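Local coordinates for protein toll-like receptor 13 (Mus musculus, PDB 4Z0C) that recognises bacterial 23S ribosomal RNA as an innate immune receptor and signals through MYD88 and TRAF6 to activate NF-kappa-B, at residues Q48-P51 / P52-T56; L256-E260 / L261-H265; Y418-T421 / Q422-N425; T443-P446 / L447-L450; D567-Q570 / F571-L574. All blocks are in the same frame, centred on the assembly; numbering follows the deposited sequence.

Contact 1: Q48-P51 / P52-T56; sequences QVLP and PWSFT
The pyrrolidine ring of P51 has the hydroxyl of S54 against its CG and CD side, OG lying 3.4 Å from P51 CG and 3.3 Å from P51 CD, while the ring of P52 follows at its CB. This is the bend in the first leucine-rich repeat of the receptor's extracellular solenoid, where the short strand 49-50 gives way to the loop leading on to the next repeat. P51 and P52 are joined in trans, which brings P51 CB to 3.3 Å from P52 CD, a tight pair. Three residues on from P51 the chain has curled back, and S54 sets its OG beside its own backbone N (chi1 -67°), facing the carbonyl of P51. L50 reaches the serine with its CB, while the rest of its side chain goes into the core against L26 and I74. The backbone of L50 bonds to K73 and D75, tying the strand to its parallel neighbour 73-74. T56 OG1 donates to W53 O, 3.0 Å away and above that carbonyl plane. The bond that closes the corner runs from S54 OG to P51 O at 2.7 Å, with the hydroxyl tilted 28° from the plane of the carbonyl.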
# COMPACT_ATOMS: atom_id res chain seq x y z
N GLN A 48 23.67 -27.77 19.74
CA GLN A 48 23.67 -29.18 19.39
C GLN A 48 23.72 -30.10 20.62
O GLN A 48 23.06 -31.13 20.65
CB GLN A 48 24.81 -29.53 18.44
CG GLN A 48 24.56 -29.13 17.00
CD GLN A 48 25.47 -29.83 16.00
OE1 GLN A 48 26.55 -30.29 16.34
NE2 GLN A 48 25.04 -29.90 14.75
N VAL A 49 24.49 -29.73 21.64
CA VAL A 49 24.56 -30.58 22.82
C VAL A 49 24.29 -29.80 24.10
O VAL A 49 24.59 -28.61 24.20
CB VAL A 49 25.92 -31.34 22.96
CG1 VAL A 49 26.31 -32.00 21.64
CG2 VAL A 49 27.01 -30.42 23.43
N LEU A 50 23.68 -30.48 25.06
CA LEU A 50 23.44 -29.92 26.38
C LEU A 50 24.29 -30.69 27.38
O LEU A 50 23.91 -31.78 27.81
CB LEU A 50 21.96 -30.02 26.76
CG LEU A 50 21.07 -28.79 26.57
CD1 LEU A 50 21.04 -28.39 25.12
CD2 LEU A 50 19.67 -29.00 27.12
N PRO A 51 25.46 -30.12 27.74
CA PRO A 51 26.42 -30.69 28.69
C PRO A 51 25.84 -30.83 30.10
O PRO A 51 24.81 -30.23 30.39
CB PRO A 51 27.58 -29.67 28.68
CG PRO A 51 27.00 -28.40 28.09
CD PRO A 51 25.95 -28.86 27.13
N PRO A 52 26.50 -31.65 30.95
CA PRO A 52 26.11 -32.04 32.31
C PRO A 52 25.78 -30.96 33.35
O PRO A 52 25.08 -31.27 34.29
CB PRO A 52 27.33 -32.83 32.79
CG PRO A 52 27.83 -33.48 31.56
CD PRO A 52 27.61 -32.49 30.46
N TRP A 53 26.26 -29.74 33.23
CA TRP A 53 25.78 -28.72 34.16
C TRP A 53 25.56 -27.41 33.43
O TRP A 53 26.19 -26.40 33.73
CB TRP A 53 26.74 -28.52 35.35
CG TRP A 53 26.44 -29.42 36.53
CD1 TRP A 53 26.84 -30.73 36.69
CD2 TRP A 53 25.69 -29.08 37.71
NE1 TRP A 53 26.37 -31.21 37.89
CE2 TRP A 53 25.67 -30.23 38.54
CE3 TRP A 53 25.03 -27.93 38.14
CZ2 TRP A 53 25.01 -30.25 39.77
CZ3 TRP A 53 24.38 -27.95 39.38
CH2 TRP A 53 24.39 -29.10 40.17
N SER A 54 24.65 -27.46 32.46
CA SER A 54 24.46 -26.36 31.52
C SER A 54 23.99 -25.09 32.19
O SER A 54 24.35 -24.00 31.77
CB SER A 54 23.49 -26.78 30.41
OG SER A 54 24.05 -27.79 29.59
N PHE A 55 23.25 -25.22 33.29
CA PHE A 55 22.64 -24.05 33.92
C PHE A 55 23.03 -23.80 35.38
O PHE A 55 22.21 -23.33 36.16
CB PHE A 55 21.13 -24.11 33.75
CG PHE A 55 20.70 -24.22 32.32
CD1 PHE A 55 20.63 -23.08 31.52
CD2 PHE A 55 20.42 -25.46 31.75
CE1 PHE A 55 20.26 -23.17 30.19
CE2 PHE A 55 20.05 -25.55 30.41
CZ PHE A 55 19.98 -24.41 29.63
N THR A 56 24.28 -24.12 35.72
CA THR A 56 24.79 -24.03 37.10
C THR A 56 24.50 -22.71 37.82
O THR A 56 23.98 -22.70 38.93
CB THR A 56 26.32 -24.25 37.18
OG1 THR A 56 26.68 -25.45 36.48
CG2 THR A 56 26.77 -24.36 38.63

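Contact 2: L256-E260 / L261-H265; sequences LSNWE and LRHGH. With NAG (2-acetamido-2-deoxy-beta-D-glucopyranose), chain O.
The backbone of E260 turns into a short 3-10 segment, 261-263, opened by a bond from H263 N to E260 O (3.2 Å) and continued by one from G264 N to L261 O. This turn belongs to the tenth leucine-rich repeat, in the loop between strand 253-255 and helix 268-275. N258 spans the turn from inside: its ND2 donates to G264 O at 3.0 Å, coming from above the carbonyl plane, and also bonds to K288 O of the next repeat, so the amide nitrogen has two acceptors. Its side chain crosses that of H263 at about a right angle. A water sits among them, donating to N258 OD1 and to G264 O and bonded to H263 ND1 at 2.7 Å, in the plane of the ring. On the outer side E260 and R262 run alongside each other, with E260 CB over one guanidinium face, though the exact placement of the arginine end is doubtful. The opposite charges are merely near: E260 OE1 is 4.6 Å from R262 NH1, off to the side of the guanidinium plane, with no N-H aimed at it. At the far end a glycan sugar rests on the loop, its acetamide methyl C8 near L261 CB and its O6 over one face of the H265 ring. H265 N donates to that same O6 at 2.9 Å, almost straight at 171°.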
# COMPACT_ATOMS: atom_id res chain seq x y z
N LEU A 256 -17.90 -36.14 14.63
CA LEU A 256 -18.04 -37.21 13.66
C LEU A 256 -17.77 -36.79 12.20
O LEU A 256 -18.27 -37.42 11.26
CB LEU A 256 -19.45 -37.83 13.77
CG LEU A 256 -19.73 -38.69 15.01
CD1 LEU A 256 -21.17 -39.11 15.06
CD2 LEU A 256 -18.82 -39.90 14.98
N SER A 257 -17.01 -35.72 12.01
CA SER A 257 -16.75 -35.18 10.66
C SER A 257 -15.96 -36.14 9.76
O SER A 257 -15.15 -36.93 10.23
CB SER A 257 -15.97 -33.87 10.78
OG SER A 257 -16.59 -32.97 11.69
N ASN A 258 -16.18 -36.05 8.46
CA ASN A 258 -15.38 -36.83 7.52
C ASN A 258 -13.98 -36.25 7.42
O ASN A 258 -13.76 -35.10 7.81
CB ASN A 258 -16.01 -36.79 6.12
CG ASN A 258 -17.31 -37.53 6.05
OD1 ASN A 258 -17.53 -38.49 6.79
ND2 ASN A 258 -18.20 -37.08 5.17
N TRP A 259 -13.05 -37.00 6.83
CA TRP A 259 -11.75 -36.42 6.49
C TRP A 259 -11.90 -35.51 5.27
O TRP A 259 -11.48 -34.36 5.29
CB TRP A 259 -10.71 -37.50 6.19
CG TRP A 259 -9.32 -36.95 6.13
CD1 TRP A 259 -8.92 -35.76 5.58
CD2 TRP A 259 -8.14 -37.54 6.71
NE1 TRP A 259 -7.57 -35.59 5.75
CE2 TRP A 259 -7.07 -36.66 6.44
CE3 TRP A 259 -7.89 -38.73 7.41
CZ2 TRP A 259 -5.76 -36.94 6.85
CZ3 TRP A 259 -6.59 -39.00 7.82
CH2 TRP A 259 -5.54 -38.11 7.54
N GLU A 260 -12.49 -36.07 4.20
CA GLU A 260 -12.75 -35.36 2.95
C GLU A 260 -14.21 -35.48 2.52
O GLU A 260 -14.94 -36.36 2.97
CB GLU A 260 -11.85 -35.89 1.82
CG GLU A 260 -10.38 -35.57 1.98
CD GLU A 260 -10.11 -34.07 2.05
OE1 GLU A 260 -10.91 -33.30 1.46
OE2 GLU A 260 -9.10 -33.68 2.68
N LEU A 261 -14.63 -34.56 1.66
CA LEU A 261 -16.00 -34.50 1.16
C LEU A 261 -16.36 -35.79 0.42
O LEU A 261 -17.50 -36.26 0.49
CB LEU A 261 -16.17 -33.27 0.25
CG LEU A 261 -15.85 -31.90 0.87
CD1 LEU A 261 -15.98 -30.74 -0.15
CD2 LEU A 261 -16.74 -31.63 2.06
N ARG A 262 -15.37 -36.35 -0.29
CA ARG A 262 -15.52 -37.61 -1.04
C ARG A 262 -16.20 -38.70 -0.23
O ARG A 262 -16.97 -39.49 -0.77
CB ARG A 262 -14.16 -38.16 -1.47
CG ARG A 262 -13.54 -37.53 -2.68
CD ARG A 262 -12.20 -38.20 -2.98
NE ARG A 262 -11.34 -38.23 -1.80
CZ ARG A 262 -10.53 -37.24 -1.43
NH1 ARG A 262 -9.79 -37.36 -0.33
NH2 ARG A 262 -10.46 -36.13 -2.16
N HIS A 263 -15.90 -38.75 1.06
CA HIS A 263 -16.37 -39.86 1.89
C HIS A 263 -17.90 -39.97 1.91
O HIS A 263 -18.46 -41.05 2.03
CB HIS A 263 -15.77 -39.81 3.30
CG HIS A 263 -15.68 -41.15 3.95
ND1 HIS A 263 -16.69 -41.69 4.71
CD2 HIS A 263 -14.70 -42.09 3.91
CE1 HIS A 263 -16.34 -42.89 5.13
NE2 HIS A 263 -15.14 -43.16 4.66
N GLY A 264 -18.58 -38.83 1.78
CA GLY A 264 -20.02 -38.86 1.60
C GLY A 264 -20.82 -38.87 2.88
O GLY A 264 -20.27 -38.94 3.97
N HIS A 265 -22.14 -38.80 2.73
CA HIS A 265 -23.04 -38.68 3.87
C HIS A 265 -22.93 -39.89 4.80
O HIS A 265 -22.63 -41.00 4.36
CB HIS A 265 -24.49 -38.55 3.40
CG HIS A 265 -24.72 -37.45 2.41
ND1 HIS A 265 -23.77 -36.49 2.13
CD2 HIS A 265 -25.79 -37.16 1.64
CE1 HIS A 265 -24.25 -35.65 1.23
NE2 HIS A 265 -25.47 -36.04 0.91
C1 NAG O . -21.79 -35.58 -1.55
C2 NAG O . -20.54 -35.64 -2.40
C3 NAG O . -20.98 -36.38 -3.66
C4 NAG O . -21.52 -37.77 -3.26
C5 NAG O . -22.32 -37.78 -1.94
C6 NAG O . -22.33 -39.15 -1.25
C7 NAG O . -18.72 -34.03 -2.65
C8 NAG O . -18.35 -32.59 -2.66
N2 NAG O . -20.02 -34.30 -2.62
O3 NAG O . -19.89 -36.45 -4.55
O4 NAG O . -22.34 -38.26 -4.31
O5 NAG O . -21.87 -36.85 -0.97
O6 NAG O . -23.03 -39.03 -0.03
O7 NAG O . -17.85 -34.89 -2.69
O HOH W 1 -19.00 -40.74 5.68

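Contact 3: Y418-T421 / Q422-N425; sequences YSFT and QFPN
F420 and F423 meet rim to rim, F420 CD1 standing 3.9 Å from F423 CD2, with each of these atoms at the edge of the other ring and near its plane. The type I turn from F420 to F423 brings the two side chains, three residues apart, to the same buried side of the loop, and both rings leave the backbone in the same way, CG beside the N and opposite the carbonyl carbon (chi1 -52° and -51°). Each ring also has an adjacent residue over one face: S419 CB lies 3.7 Å above the F420 plane and Q422 CB 4.2 Å above that of F423, both nearer the ring's periphery than its centre. T421 and Q422 pair on the more exposed side. There the Q422 chain folds at chi2 (-64°), which brings its amide back across T421, NE2 reaching 3.7 Å from T421 CG2. The methyl of T421 therefore packs against the amide nitrogen, while Q422 OE1 accepts from G398 N in the preceding repeat. These residues form the loop between strands 404-406 and 428-430, at the junction of the sixteenth and seventeenth leucine-rich repeats; Q422 leans back on S397 and F400, and F420 leans forward on L447 in the loop ahead of strand 452-454.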
# COMPACT_ATOMS: atom_id res chain seq x y z
N TYR A 418 -29.32 4.01 6.84
CA TYR A 418 -30.42 3.06 7.02
C TYR A 418 -29.92 1.64 7.17
O TYR A 418 -30.71 0.71 7.27
CB TYR A 418 -31.39 3.12 5.83
CG TYR A 418 -31.97 4.49 5.56
CD1 TYR A 418 -32.76 5.14 6.51
CD2 TYR A 418 -31.78 5.11 4.33
CE1 TYR A 418 -33.30 6.39 6.25
CE2 TYR A 418 -32.31 6.35 4.06
CZ TYR A 418 -33.07 6.99 5.03
OH TYR A 418 -33.61 8.23 4.75
N SER A 419 -28.60 1.47 7.21
CA SER A 419 -28.02 0.14 7.15
C SER A 419 -28.02 -0.58 8.51
O SER A 419 -28.00 -1.81 8.54
CB SER A 419 -26.59 0.21 6.62
OG SER A 419 -26.53 0.73 5.30
N PHE A 420 -28.03 0.17 9.61
CA PHE A 420 -27.90 -0.43 10.96
C PHE A 420 -28.94 -0.01 12.00
O PHE A 420 -28.64 0.05 13.19
CB PHE A 420 -26.50 -0.16 11.53
CG PHE A 420 -25.39 -0.56 10.61
CD1 PHE A 420 -25.05 -1.90 10.46
CD2 PHE A 420 -24.70 0.39 9.89
CE1 PHE A 420 -24.04 -2.27 9.59
CE2 PHE A 420 -23.68 0.03 9.02
CZ PHE A 420 -23.36 -1.29 8.86
N THR A 421 -30.16 0.23 11.56
CA THR A 421 -31.23 0.69 12.44
C THR A 421 -31.70 -0.40 13.41
O THR A 421 -32.27 -0.11 14.46
CB THR A 421 -32.40 1.18 11.59
OG1 THR A 421 -31.92 2.20 10.71
CG2 THR A 421 -33.53 1.74 12.46
N GLN A 422 -31.47 -1.66 13.05
CA GLN A 422 -32.01 -2.77 13.81
C GLN A 422 -31.08 -3.29 14.93
O GLN A 422 -31.40 -4.28 15.60
CB GLN A 422 -32.36 -3.90 12.85
CG GLN A 422 -33.25 -3.44 11.73
CD GLN A 422 -34.59 -2.98 12.24
OE1 GLN A 422 -35.34 -3.76 12.82
NE2 GLN A 422 -34.90 -1.70 12.04
N PHE A 423 -29.96 -2.61 15.15
CA PHE A 423 -28.98 -3.11 16.11
C PHE A 423 -28.66 -2.15 17.26
O PHE A 423 -27.51 -1.79 17.45
CB PHE A 423 -27.66 -3.44 15.39
CG PHE A 423 -27.85 -4.32 14.19
CD1 PHE A 423 -28.64 -5.45 14.25
CD2 PHE A 423 -27.23 -4.02 12.98
CE1 PHE A 423 -28.82 -6.25 13.12
CE2 PHE A 423 -27.40 -4.82 11.86
CZ PHE A 423 -28.19 -5.93 11.93
N PRO A 424 -29.68 -1.75 18.05
CA PRO A 424 -29.42 -0.77 19.11
C PRO A 424 -28.42 -1.22 20.18
O PRO A 424 -27.92 -0.36 20.90
CB PRO A 424 -30.81 -0.55 19.73
CG PRO A 424 -31.59 -1.77 19.36
CD PRO A 424 -31.10 -2.15 18.01
N ASN A 425 -28.15 -2.52 20.29
CA ASN A 425 -27.22 -3.04 21.30
C ASN A 425 -25.87 -3.47 20.75
O ASN A 425 -25.07 -4.04 21.47
CB ASN A 425 -27.83 -4.25 22.01
CG ASN A 425 -28.88 -3.87 23.01
OD1 ASN A 425 -28.58 -3.21 24.01
ND2 ASN A 425 -30.13 -4.24 22.74

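Contact 4: T443-P446 / L447-L450; sequences TFRP and LKKL
L447 fits closely under the turn that F444 begins, and the tight side of the contact is built from backbone and apolar carbon. L447 N donates to F444 O at 3.0 Å, closing a type I turn, and the same oxygen has L447 CB packed 3.5 Å from it. Farther inward L447 CD1 comes up to the edge of the phenyl ring, 4.2 Å from F444 CD1, while T443 CG2 sits over the centre of one ring face. Immediately afterwards the chain doubles back: K448 N donates to P446 O at 2.8 Å, an inverse gamma turn centred on L447, and a second type I turn runs from there to L450. The outer side is looser and exposed. K448 curls over the turn toward R445, but its almost eclipsed chi2 (5°) makes the placement of the lysine end doubtful. As modelled, the two cationic ends, R445 NH2 and K448 NZ, are 4.0 Å apart and should repel somewhat. With phenylalanine and leucine buried inside and charged residues outside, this chain of short turns is consistent with the phenylalanine spine of Toll-like receptor solenoids, where such rings line up from repeat to repeat.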
# COMPACT_ATOMS: atom_id res chain seq x y z
N THR A 443 -24.28 7.28 9.03
CA THR A 443 -24.31 5.85 8.70
C THR A 443 -24.42 4.97 9.95
O THR A 443 -25.08 3.95 9.91
CB THR A 443 -23.10 5.41 7.85
OG1 THR A 443 -23.19 5.99 6.55
CG2 THR A 443 -23.06 3.88 7.69
N PHE A 444 -23.80 5.40 11.05
CA PHE A 444 -23.78 4.62 12.30
C PHE A 444 -24.58 5.28 13.42
O PHE A 444 -24.43 4.92 14.57
CB PHE A 444 -22.33 4.37 12.78
CG PHE A 444 -21.39 3.98 11.68
CD1 PHE A 444 -21.38 2.69 11.19
CD2 PHE A 444 -20.52 4.91 11.13
CE1 PHE A 444 -20.52 2.32 10.17
CE2 PHE A 444 -19.65 4.55 10.12
CZ PHE A 444 -19.65 3.24 9.63
N ARG A 445 -25.41 6.27 13.07
CA ARG A 445 -26.24 6.98 14.06
C ARG A 445 -27.00 6.09 15.06
O ARG A 445 -27.03 6.41 16.24
CB ARG A 445 -27.23 7.93 13.37
CG ARG A 445 -26.87 9.39 13.48
CD ARG A 445 -28.00 10.19 14.13
NE ARG A 445 -28.01 10.06 15.58
CZ ARG A 445 -27.38 10.88 16.42
NH1 ARG A 445 -26.67 11.90 15.95
NH2 ARG A 445 -27.45 10.68 17.74
N PRO A 446 -27.64 5.00 14.58
CA PRO A 446 -28.39 4.15 15.52
C PRO A 446 -27.54 3.38 16.52
O PRO A 446 -28.07 2.97 17.54
CB PRO A 446 -29.11 3.16 14.61
CG PRO A 446 -29.13 3.81 13.27
CD PRO A 446 -27.87 4.58 13.19
N LEU A 447 -26.26 3.18 16.23
CA LEU A 447 -25.42 2.30 17.04
C LEU A 447 -24.91 2.95 18.33
O LEU A 447 -23.70 3.08 18.54
CB LEU A 447 -24.27 1.77 16.19
CG LEU A 447 -24.76 1.14 14.88
CD1 LEU A 447 -23.62 0.57 14.06
CD2 LEU A 447 -25.80 0.07 15.18
N LYS A 448 -25.86 3.30 19.20
CA LYS A 448 -25.60 4.07 20.42
C LYS A 448 -24.64 3.40 21.38
O LYS A 448 -24.01 4.08 22.19
CB LYS A 448 -26.92 4.33 21.17
CG LYS A 448 -27.74 5.54 20.70
CD LYS A 448 -27.15 6.20 19.46
CE LYS A 448 -27.82 7.52 19.15
NZ LYS A 448 -29.29 7.44 19.21
N LYS A 449 -24.53 2.08 21.30
CA LYS A 449 -23.72 1.33 22.24
C LYS A 449 -22.43 0.78 21.63
O LYS A 449 -21.71 0.01 22.27
CB LYS A 449 -24.55 0.21 22.86
CG LYS A 449 -25.62 0.74 23.82
CD LYS A 449 -26.52 -0.36 24.34
CE LYS A 449 -25.85 -1.13 25.45
NZ LYS A 449 -26.79 -2.08 26.11
N LEU A 450 -22.16 1.15 20.39
CA LEU A 450 -20.98 0.63 19.69
C LEU A 450 -19.70 0.98 20.44
O LEU A 450 -19.50 2.12 20.86
CB LEU A 450 -20.92 1.13 18.24
CG LEU A 450 -19.99 0.27 17.38
CD1 LEU A 450 -20.59 -1.12 17.23
CD2 LEU A 450 -19.77 0.92 16.03

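Contact 5: D567-Q570 / F571-L574; sequences DHHQ and FDPL. With nucleotides of chain D.
Unusually, H569 and D572 lay imidazole and carboxylate side by side with planes only 8° apart, yet join through no side-chain bond: H569 ND1 and D572 OD2 are 4.4 Å apart, and the touch is from OD2 to H569 CB at 3.7 Å. The two are lined up by the type I turn between them, in which D572 N donates to H569 O at 3.1 Å. The imidazole's polar partner lies elsewhere, NE2 bonding to S597 OG. The Q570 chain bends at chi2 (94°) and swings OE1 round to receive H568 N at 3.0 Å, in the carbonyl plane and on a lone pair, while NE2 donates to V542 O; both ends of the buried amide are satisfied. P573 CD packs 3.4 Å from Q570 O, and F571 points inward to L556 and L598. At the head of the segment D567 meets a cytidine of RNA chain D: base N4 donates to D567 OD1 at 3.1 Å and 165°. D567 OD2 lies 2.7 Å from base N3, consistent with a shared proton whose position is not seen. A carboxylate facing the pairing side of a cytosine, carried by a leucine-rich-repeat loop, marks this as part of the single-stranded RNA recognition site.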
# COMPACT_ATOMS: atom_id res chain seq x y z
N ASP A 567 9.25 20.27 12.60
CA ASP A 567 10.13 21.43 12.58
C ASP A 567 9.91 22.37 13.75
O ASP A 567 10.81 23.12 14.11
CB ASP A 567 9.93 22.27 11.30
CG ASP A 567 10.16 21.48 10.03
OD1 ASP A 567 10.92 20.48 10.04
OD2 ASP A 567 9.60 21.89 9.00
N HIS A 568 8.72 22.35 14.32
CA HIS A 568 8.35 23.39 15.29
C HIS A 568 8.15 22.86 16.72
O HIS A 568 9.06 22.27 17.29
CB HIS A 568 7.13 24.14 14.77
CG HIS A 568 7.30 24.69 13.39
ND1 HIS A 568 8.23 25.66 13.08
CD2 HIS A 568 6.69 24.37 12.22
CE1 HIS A 568 8.18 25.93 11.79
NE2 HIS A 568 7.25 25.16 11.25
N HIS A 569 6.96 23.05 17.29
CA HIS A 569 6.71 22.56 18.65
C HIS A 569 5.44 21.72 18.72
O HIS A 569 4.58 21.90 19.59
CB HIS A 569 6.69 23.72 19.64
CG HIS A 569 8.06 24.23 19.97
ND1 HIS A 569 8.33 25.56 20.19
CD2 HIS A 569 9.25 23.58 20.09
CE1 HIS A 569 9.62 25.71 20.44
NE2 HIS A 569 10.20 24.53 20.39
N GLN A 570 5.35 20.77 17.79
CA GLN A 570 4.18 19.93 17.58
C GLN A 570 3.78 19.07 18.78
O GLN A 570 2.61 18.75 18.93
CB GLN A 570 4.39 19.04 16.35
CG GLN A 570 4.11 19.75 15.03
CD GLN A 570 5.34 20.38 14.36
OE1 GLN A 570 6.40 20.55 14.97
NE2 GLN A 570 5.18 20.73 13.09
N PHE A 571 4.75 18.69 19.62
CA PHE A 571 4.45 17.83 20.76
C PHE A 571 4.03 18.58 22.02
O PHE A 571 3.72 17.97 23.03
CB PHE A 571 5.63 16.89 21.07
CG PHE A 571 5.87 15.86 20.00
CD1 PHE A 571 4.87 15.55 19.08
CD2 PHE A 571 7.09 15.21 19.91
CE1 PHE A 571 5.10 14.62 18.08
CE2 PHE A 571 7.32 14.28 18.91
CZ PHE A 571 6.33 13.98 18.00
N ASP A 572 4.00 19.91 21.96
CA ASP A 572 3.65 20.71 23.14
C ASP A 572 2.32 20.38 23.82
O ASP A 572 2.23 20.47 25.05
CB ASP A 572 3.74 22.21 22.85
CG ASP A 572 5.15 22.75 23.00
OD1 ASP A 572 6.11 21.95 23.07
OD2 ASP A 572 5.30 24.00 23.03
N PRO A 573 1.29 20.00 23.04
CA PRO A 573 0.03 19.64 23.71
C PRO A 573 0.08 18.28 24.41
O PRO A 573 -0.78 18.04 25.25
CB PRO A 573 -0.98 19.59 22.55
CG PRO A 573 -0.37 20.42 21.47
CD PRO A 573 1.09 20.18 21.59
N LEU A 574 1.04 17.43 24.06
CA LEU A 574 1.07 16.04 24.53
C LEU A 574 1.64 15.84 25.93
O LEU A 574 2.61 15.09 26.11
CB LEU A 574 1.85 15.17 23.54
CG LEU A 574 1.41 15.21 22.07
CD1 LEU A 574 2.20 14.18 21.28
CD2 LEU A 574 -0.10 14.98 21.92
P C D 10 12.03 20.65 -0.56
OP1 C D 10 11.64 21.95 -1.15
OP2 C D 10 13.36 20.51 0.08
O5' C D 10 10.91 20.25 0.49
C5' C D 10 9.55 20.19 0.09
C4' C D 10 8.68 21.06 0.97
O4' C D 10 8.71 20.52 2.32
C3' C D 10 9.11 22.52 1.07
O3' C D 10 7.96 23.36 1.11
C2' C D 10 9.84 22.58 2.41
O2' C D 10 9.80 23.84 3.04
C1' C D 10 9.07 21.54 3.23
N1 C D 10 9.87 20.94 4.31
C2 C D 10 9.62 21.35 5.63
O2 C D 10 8.72 22.16 5.88
N3 C D 10 10.38 20.83 6.61
C4 C D 10 11.35 19.96 6.33
N4 C D 10 12.06 19.49 7.37
C5 C D 10 11.63 19.54 5.00
C6 C D 10 10.87 20.05 4.02

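How the contacts relate
All five contacts are local turns in one leucine-rich-repeat solenoid, the extracellular part of the receptor, contact 1 starting from the end of a short strand; they follow one another along the chain. Contacts 3 and 4 touch: their centres are 7 Å apart, N425 OD1 lies 3.0 Å from K449 NZ in a probable hydrogen bond, and F420 O packs 3.4 Å from P446 CB, as expected of consecutive repeats. The others are widely spread, with contacts 2 and 5 on opposite sides of the chain's centre, centres 63 Å apart. Of the five, contact 5 alone reaches the RNA. Contact 2 packs against a glycan sugar, and V49 of contact 1 touches another.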